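Local coordinates for putative carboxynorspermidine decarboxylase protein (Sinorhizobium meliloti, PDB 3MT1), which probably catalyses the pyridoxal-phosphate-dependent decarboxylation of carboxynorspermidine and carboxyspermidine, giving norspermidine and spermidine, and works as a homodimer, at residues M267-I272 with A322-V327; V327-N330 with K336-A339. All coordinates share one frame; numbering follows the deposited sequence.

How the interactions relate
Both contacts belong to one loop, which runs from strand 315-318 to strand 339-343. Interaction 1 sets its first half against helix 268-273, beside the sulfate. Interaction 2 folds the loop's next part onto its own end; the centres lie about 10 Å apart. Val327 is common to both. The polar tie between them is a salt bridge, with Asp269 OD1 and Lys328 NZ 2.8 Å apart. Asp269 is a predicted substrate-binding residue, which would place interaction 1 at the active site. Interaction 2 lies further from that residue: the nearest side-chain atoms of Asn330 and Asp269 are about 10 Å apart. Both contacts also touch the second subunit, where Glu264 offers Lys328 another carboxylate.

Interaction 1 of 2, residues M267-I272 with A322-V327; sequences MLDLLI and AGYTMV. With SO4 (sulfate ion), chain D.
Asp269 and Tyr324 share water 2. Asp269 N donates to water 2 at 2.7 Å. The other leg, from the water to Tyr324 O, is modelled too short for its length to be trusted. Water 1 makes a similar bridge: Leu268 N donates to water 1 at 3.2 Å, and water 1 donates to Thr325 O at 3.0 Å. The amides of Leu268 and Asp269 thus reach the loop through water.

This is the active-site side of a fold-type III pyridoxal-phosphate enzyme, a barrel joined to a C-terminal beta domain. Asp269 is predicted to bind substrate. Its OD2 lies 3.7 Å from Tyr324 CB. The carboxylate and the ring are nearly parallel, 4° between planes, but OD2 approaches the ring obliquely. OD1 is engaged in a salt bridge with Lys328.

Tyr324 CG stands anti to the carbonyl carbon (chi1 -63°), and the ring runs away from the helix to the sulfate. Tyr324 OH donates to sulfate O2 at 2.9 Å, with O2 near the ring plane. Gly199 N, Gly232 N and Glu233 N also bind this ion. The sulfate probably comes from the crystallisation liquor. Its setting is consistent with the cofactor phosphate site of this family.

At Met267 the contact is apolar. This residue, present as selenomethionine, lies alongside Thr325. With chi1 at 55°, Thr325 gives OG1 to Ala321 O and turns its methyl to Met267, where Thr325 CG2 meets Met267 CG at 3.9 Å.

Interaction 2 of 2, residues V327-N330 with K336-A339; sequences VKKN and KMPA
With CG between the backbone N and the carbonyl carbon (chi1 62°) and a bend at its last torsion, Lys329 reaches Met337. In Met337, a selenomethionine, CG is anti to the backbone N and the chain turns at chi3 (-88°). The contact closes a loop of the C-terminal beta domain, just before strand 339-343.

The two side chains cross at about a right angle. Lys329 CD rests 3.8 Å from Met337 CG and 3.9 Å from Met337 SE. Lys329 NZ is also near the selenium, but its hydrogen-bond partner is Ser363 O of the second subunit. Phe355 packs against both side chains. An alanine in place of Lys329 would probably leave that Ser363 carbonyl without its mate and open a gap beside the Met337 selenium.

CB of Asn330 points away from residues 336-339. Its OD1 accepts from Phe332 N, an Asx turn, and its ND2 donates to Glu264 O of the same chain. A second, weak bond joins Asn330 ND2 to Lys328 O at 3.4 Å. It is the backbone of Asn330 that meets Met337: Met337 CE lies 3.6 Å from Asn330 C.

Interaction 1 of 2, residues M267-I272 with A322-V327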
HETATM    1  N   MSE B 267      -3.429   0.489  -7.074  1.00 33.39           N
HETATM    2  CA  MSE B 267      -2.389   0.489  -8.110  1.00 33.28           C
HETATM    3  C   MSE B 267      -1.210   1.311  -7.573  1.00 33.39           C
HETATM    4  O   MSE B 267      -0.803   2.333  -8.133  1.00 32.89           O
HETATM    5  CB  MSE B 267      -2.972   1.059  -9.399  1.00 34.20           C
HETATM    6  CG  MSE B 267      -3.715   0.017 -10.298  1.00 35.90           C
HETATM    7 SE   MSE B 267      -4.230   0.955 -11.946  0.75 45.38          SE
HETATM    8  CE  MSE B 267      -2.651   0.461 -13.014  1.00 42.91           C
ATOM      9  N   LEU B 268      -0.695   0.839  -6.440  1.00 33.01           N
ATOM     10  CA  LEU B 268       0.106   1.630  -5.556  1.00 33.37           C
ATOM     11  C   LEU B 268       1.441   1.999  -6.181  1.00 34.67           C
ATOM     12  O   LEU B 268       2.014   3.029  -5.852  1.00 35.27           O
ATOM     13  CB  LEU B 268       0.264   0.883  -4.231  1.00 33.67           C
ATOM     14  CG  LEU B 268       1.280   1.335  -3.160  1.00 35.36           C
ATOM     15  CD1 LEU B 268       0.967   2.743  -2.602  1.00 35.75           C
ATOM     16  CD2 LEU B 268       1.437   0.307  -2.007  1.00 33.81           C
ATOM     17  N   ASP B 269       1.944   1.155  -7.076  1.00 35.60           N
ATOM     18  CA  ASP B 269       3.130   1.521  -7.862  1.00 37.26           C
ATOM     19  C   ASP B 269       2.974   2.864  -8.572  1.00 36.84           C
ATOM     20  O   ASP B 269       3.936   3.616  -8.666  1.00 38.37           O
ATOM     21  CB  ASP B 269       3.577   0.404  -8.828  1.00 38.63           C
ATOM     22  CG  ASP B 269       4.685  -0.505  -8.212  1.00 41.51           C
ATOM     23  OD1 ASP B 269       4.675  -0.682  -6.984  1.00 42.55           O
ATOM     24  OD2 ASP B 269       5.570  -1.031  -8.936  1.00 44.14           O
ATOM     25  N   LEU B 270       1.773   3.189  -9.034  1.00 35.07           N
ATOM     26  CA  LEU B 270       1.561   4.500  -9.658  1.00 35.51           C
ATOM     27  C   LEU B 270       1.797   5.635  -8.699  1.00 36.18           C
ATOM     28  O   LEU B 270       2.357   6.668  -9.073  1.00 38.12           O
ATOM     29  CB  LEU B 270       0.169   4.662 -10.277  1.00 34.55           C
ATOM     30  CG  LEU B 270      -0.247   3.552 -11.253  1.00 33.30           C
ATOM     31  CD1 LEU B 270      -1.578   3.904 -11.879  1.00 28.34           C
ATOM     32  CD2 LEU B 270       0.875   3.294 -12.322  1.00 32.40           C
ATOM     33  N   LEU B 271       1.357   5.467  -7.456  1.00 34.97           N
ATOM     34  CA  LEU B 271       1.605   6.498  -6.500  1.00 34.52           C
ATOM     35  C   LEU B 271       3.086   6.507  -6.144  1.00 35.70           C
ATOM     36  O   LEU B 271       3.701   7.560  -6.187  1.00 37.79           O
ATOM     37  CB  LEU B 271       0.713   6.356  -5.276  1.00 33.81           C
ATOM     38  CG  LEU B 271       0.911   7.439  -4.195  1.00 34.36           C
ATOM     39  CD1 LEU B 271       0.687   8.865  -4.737  1.00 30.73           C
ATOM     40  CD2 LEU B 271      -0.002   7.176  -3.011  1.00 35.29           C
ATOM     41  N   ILE B 272       3.652   5.349  -5.817  1.00 34.64           N
ATOM     42  CA  ILE B 272       5.053   5.250  -5.367  1.00 35.79           C
ATOM     43  C   ILE B 272       6.081   5.872  -6.328  1.00 37.10           C
ATOM     44  O   ILE B 272       7.002   6.595  -5.914  1.00 38.80           O
ATOM     45  CB  ILE B 272       5.486   3.789  -5.127  1.00 34.93           C
ATOM     46  CG1 ILE B 272       4.604   3.127  -4.080  1.00 34.36           C
ATOM     47  CG2 ILE B 272       6.899   3.770  -4.632  1.00 37.35           C
ATOM     48  CD1 ILE B 272       4.942   1.650  -3.806  1.00 32.90           C
ATOM     49  N   ALA B 322      -2.117  -5.938 -14.065  1.00 38.46           N
ATOM     50  CA  ALA B 322      -1.898  -7.175 -13.275  1.00 38.31           C
ATOM     51  C   ALA B 322      -0.666  -7.185 -12.357  1.00 38.23           C
ATOM     52  O   ALA B 322      -0.703  -7.782 -11.269  1.00 39.63           O
ATOM     53  CB  ALA B 322      -1.899  -8.413 -14.171  1.00 39.28           C
ATOM     54  N   GLY B 323       0.428  -6.567 -12.794  1.00 37.74           N
ATOM     55  CA  GLY B 323       1.675  -6.625 -12.052  1.00 36.80           C
ATOM     56  C   GLY B 323       1.787  -5.609 -10.931  1.00 35.51           C
ATOM     57  O   GLY B 323       1.498  -4.397 -11.122  1.00 35.05           O
ATOM     58  N   TYR B 324       2.226  -6.085  -9.762  1.00 34.35           N
ATOM     59  CA  TYR B 324       2.554  -5.201  -8.659  1.00 33.06           C
ATOM     60  C   TYR B 324       1.324  -4.373  -8.266  1.00 32.41           C
ATOM     61  O   TYR B 324       1.440  -3.265  -7.715  1.00 32.17           O
ATOM     62  CB  TYR B 324       3.769  -4.299  -9.017  1.00 33.18           C
ATOM     63  CG  TYR B 324       5.026  -5.096  -9.261  1.00 32.86           C
ATOM     64  CD1 TYR B 324       5.733  -5.685  -8.192  1.00 32.03           C
ATOM     65  CD2 TYR B 324       5.477  -5.336 -10.572  1.00 33.35           C
ATOM     66  CE1 TYR B 324       6.900  -6.475  -8.427  1.00 32.21           C
ATOM     67  CE2 TYR B 324       6.620  -6.103 -10.826  1.00 33.66           C
ATOM     68  CZ  TYR B 324       7.329  -6.655  -9.759  1.00 37.12           C
ATOM     69  OH  TYR B 324       8.440  -7.428 -10.047  1.00 41.65           O
ATOM     70  N   THR B 325       0.143  -4.900  -8.566  1.00 32.67           N
ATOM     71  CA  THR B 325      -1.088  -4.209  -8.195  1.00 33.06           C
ATOM     72  C   THR B 325      -1.807  -5.025  -7.127  1.00 33.11           C
ATOM     73  O   THR B 325      -1.873  -4.623  -5.984  1.00 32.90           O
ATOM     74  CB  THR B 325      -1.994  -4.019  -9.400  1.00 33.81           C
ATOM     75  OG1 THR B 325      -2.233  -5.313  -9.996  1.00 35.20           O
ATOM     76  CG2 THR B 325      -1.338  -3.048 -10.431  1.00 33.45           C
HETATM   77  N   MSE B 326      -2.286  -6.209  -7.498  1.00 34.48           N
HETATM   78  CA  MSE B 326      -3.010  -7.062  -6.580  1.00 34.99           C
HETATM   79  C   MSE B 326      -2.214  -7.443  -5.352  1.00 34.77           C
HETATM   80  O   MSE B 326      -2.781  -7.569  -4.293  1.00 36.10           O
HETATM   81  CB  MSE B 326      -3.510  -8.321  -7.280  1.00 36.33           C
HETATM   82  CG  MSE B 326      -4.905  -8.144  -7.846  1.00 39.34           C
HETATM   83 SE   MSE B 326      -5.416  -9.360  -9.332  0.75 42.46          SE
HETATM   84  CE  MSE B 326      -4.044  -8.738 -10.587  1.00 42.86           C
ATOM     85  N   VAL B 327      -0.918  -7.640  -5.487  1.00 34.20           N
ATOM     86  CA  VAL B 327      -0.117  -8.102  -4.361  1.00 34.33           C
ATOM     87  C   VAL B 327       0.074  -7.014  -3.261  1.00 34.02           C
ATOM     88  O   VAL B 327       0.608  -7.290  -2.195  1.00 34.35           O
ATOM     89  CB  VAL B 327       1.285  -8.545  -4.843  1.00 35.71           C
ATOM     90  CG1 VAL B 327       1.258  -9.986  -5.478  1.00 34.12           C
ATOM     91  CG2 VAL B 327       1.867  -7.482  -5.782  1.00 32.54           C
TER
HETATM   92  S   SO4 D 401       9.947  -8.378 -13.026  1.00 50.97           S
HETATM   93  O1  SO4 D 401      10.634  -7.143 -13.377  1.00 51.75           O
HETATM   94  O2  SO4 D 401       8.530  -8.140 -12.812  1.00 49.24           O
HETATM   95  O3  SO4 D 401      10.132  -9.257 -14.186  1.00 53.90           O
HETATM   96  O4  SO4 D 401      10.548  -9.011 -11.844  1.00 51.95           O
HETATM   97  O   HOH W   1      -2.023  -1.758  -5.235  1.00 38.29           O
HETATM   98  O   HOH W   2       0.805  -0.904  -8.417  1.00 36.43           O

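Interaction 2 of 2, residues V327-N330 with K336-A339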
ATOM      1  N   VAL B 327      -0.918  -7.640  -5.487  1.00 34.20           N
ATOM      2  CA  VAL B 327      -0.117  -8.102  -4.361  1.00 34.33           C
ATOM      3  C   VAL B 327       0.074  -7.014  -3.261  1.00 34.02           C
ATOM      4  O   VAL B 327       0.608  -7.290  -2.195  1.00 34.35           O
ATOM      5  CB  VAL B 327       1.285  -8.545  -4.843  1.00 35.71           C
ATOM      6  CG1 VAL B 327       1.258  -9.986  -5.478  1.00 34.12           C
ATOM      7  CG2 VAL B 327       1.867  -7.482  -5.782  1.00 32.54           C
ATOM      8  N   LYS B 328      -0.345  -5.779  -3.537  1.00 32.53           N
ATOM      9  CA  LYS B 328      -0.044  -4.707  -2.616  1.00 32.11           C
ATOM     10  C   LYS B 328      -1.246  -3.805  -2.399  1.00 30.36           C
ATOM     11  O   LYS B 328      -1.118  -2.703  -1.910  1.00 29.89           O
ATOM     12  CB  LYS B 328       1.233  -3.945  -3.012  1.00 32.64           C
ATOM     13  CG  LYS B 328       1.286  -3.435  -4.454  1.00 34.21           C
ATOM     14  CD  LYS B 328       2.524  -2.536  -4.655  1.00 35.57           C
ATOM     15  CE  LYS B 328       3.624  -3.275  -5.375  1.00 35.60           C
ATOM     16  NZ  LYS B 328       4.949  -2.722  -5.101  1.00 34.04           N
ATOM     17  N   LYS B 329      -2.424  -4.307  -2.729  1.00 29.27           N
ATOM     18  CA  LYS B 329      -3.634  -3.567  -2.478  1.00 28.01           C
ATOM     19  C   LYS B 329      -3.930  -3.452  -0.994  1.00 28.56           C
ATOM     20  O   LYS B 329      -3.596  -4.336  -0.201  1.00 29.67           O
ATOM     21  CB  LYS B 329      -4.792  -4.218  -3.209  1.00 29.07           C
ATOM     22  CG  LYS B 329      -5.120  -5.652  -2.794  1.00 27.66           C
ATOM     23  CD  LYS B 329      -6.272  -6.199  -3.672  1.00 27.85           C
ATOM     24  CE  LYS B 329      -6.247  -7.743  -3.717  1.00 29.88           C
ATOM     25  NZ  LYS B 329      -6.220  -8.250  -2.311  1.00 28.84           N
ATOM     26  N   ASN B 330      -4.574  -2.365  -0.614  1.00 27.92           N
ATOM     27  CA  ASN B 330      -4.847  -2.116   0.800  1.00 28.57           C
ATOM     28  C   ASN B 330      -6.213  -1.399   1.030  1.00 29.16           C
ATOM     29  O   ASN B 330      -6.915  -1.014   0.069  1.00 28.34           O
ATOM     30  CB  ASN B 330      -3.697  -1.294   1.363  1.00 28.01           C
ATOM     31  CG  ASN B 330      -3.506  -0.017   0.600  1.00 28.51           C
ATOM     32  OD1 ASN B 330      -4.207   0.967   0.853  1.00 31.35           O
ATOM     33  ND2 ASN B 330      -2.597  -0.026  -0.387  1.00 26.11           N
ATOM     34  N   LYS B 336     -13.715   0.650  -1.079  1.00 34.42           N
ATOM     35  CA  LYS B 336     -14.020  -0.689  -1.563  1.00 34.76           C
ATOM     36  C   LYS B 336     -12.834  -1.296  -2.306  1.00 32.79           C
ATOM     37  O   LYS B 336     -12.255  -0.653  -3.179  1.00 33.40           O
ATOM     38  CB  LYS B 336     -15.246  -0.647  -2.486  1.00 37.06           C
ATOM     39  CG  LYS B 336     -15.960  -1.985  -2.478  1.00 42.26           C
ATOM     40  CD  LYS B 336     -17.062  -2.116  -3.515  1.00 49.79           C
ATOM     41  CE  LYS B 336     -17.535  -3.563  -3.543  1.00 52.78           C
ATOM     42  NZ  LYS B 336     -18.022  -3.873  -4.922  1.00 59.02           N
HETATM   43  N   MSE B 337     -12.470  -2.513  -1.935  1.00 30.22           N
HETATM   44  CA  MSE B 337     -11.381  -3.174  -2.571  1.00 29.40           C
HETATM   45  C   MSE B 337     -11.850  -3.871  -3.867  1.00 29.72           C
HETATM   46  O   MSE B 337     -12.933  -4.427  -3.912  1.00 30.57           O
HETATM   47  CB  MSE B 337     -10.752  -4.162  -1.593  1.00 29.28           C
HETATM   48  CG  MSE B 337      -9.423  -4.752  -2.073  1.00 27.48           C
HETATM   49 SE   MSE B 337      -8.716  -5.895  -0.689  0.75 31.19          SE
HETATM   50  CE  MSE B 337      -7.719  -4.545   0.325  1.00 30.35           C
ATOM     51  N   PRO B 338     -11.038  -3.844  -4.934  1.00 29.35           N
ATOM     52  CA  PRO B 338     -11.654  -4.366  -6.143  1.00 29.70           C
ATOM     53  C   PRO B 338     -11.782  -5.870  -6.142  1.00 29.27           C
ATOM     54  O   PRO B 338     -10.898  -6.566  -5.657  1.00 29.97           O
ATOM     55  CB  PRO B 338     -10.711  -3.884  -7.261  1.00 30.56           C
ATOM     56  CG  PRO B 338      -9.967  -2.683  -6.679  1.00 30.73           C
ATOM     57  CD  PRO B 338      -9.832  -3.037  -5.221  1.00 29.85           C
ATOM     58  N   ALA B 339     -12.888  -6.368  -6.665  1.00 29.08           N
ATOM     59  CA  ALA B 339     -13.088  -7.796  -6.835  1.00 28.41           C
ATOM     60  C   ALA B 339     -12.025  -8.340  -7.759  1.00 28.04           C
ATOM     61  O   ALA B 339     -11.443  -7.605  -8.551  1.00 29.05           O
ATOM     62  CB  ALA B 339     -14.541  -8.096  -7.424  1.00 28.85           C
TER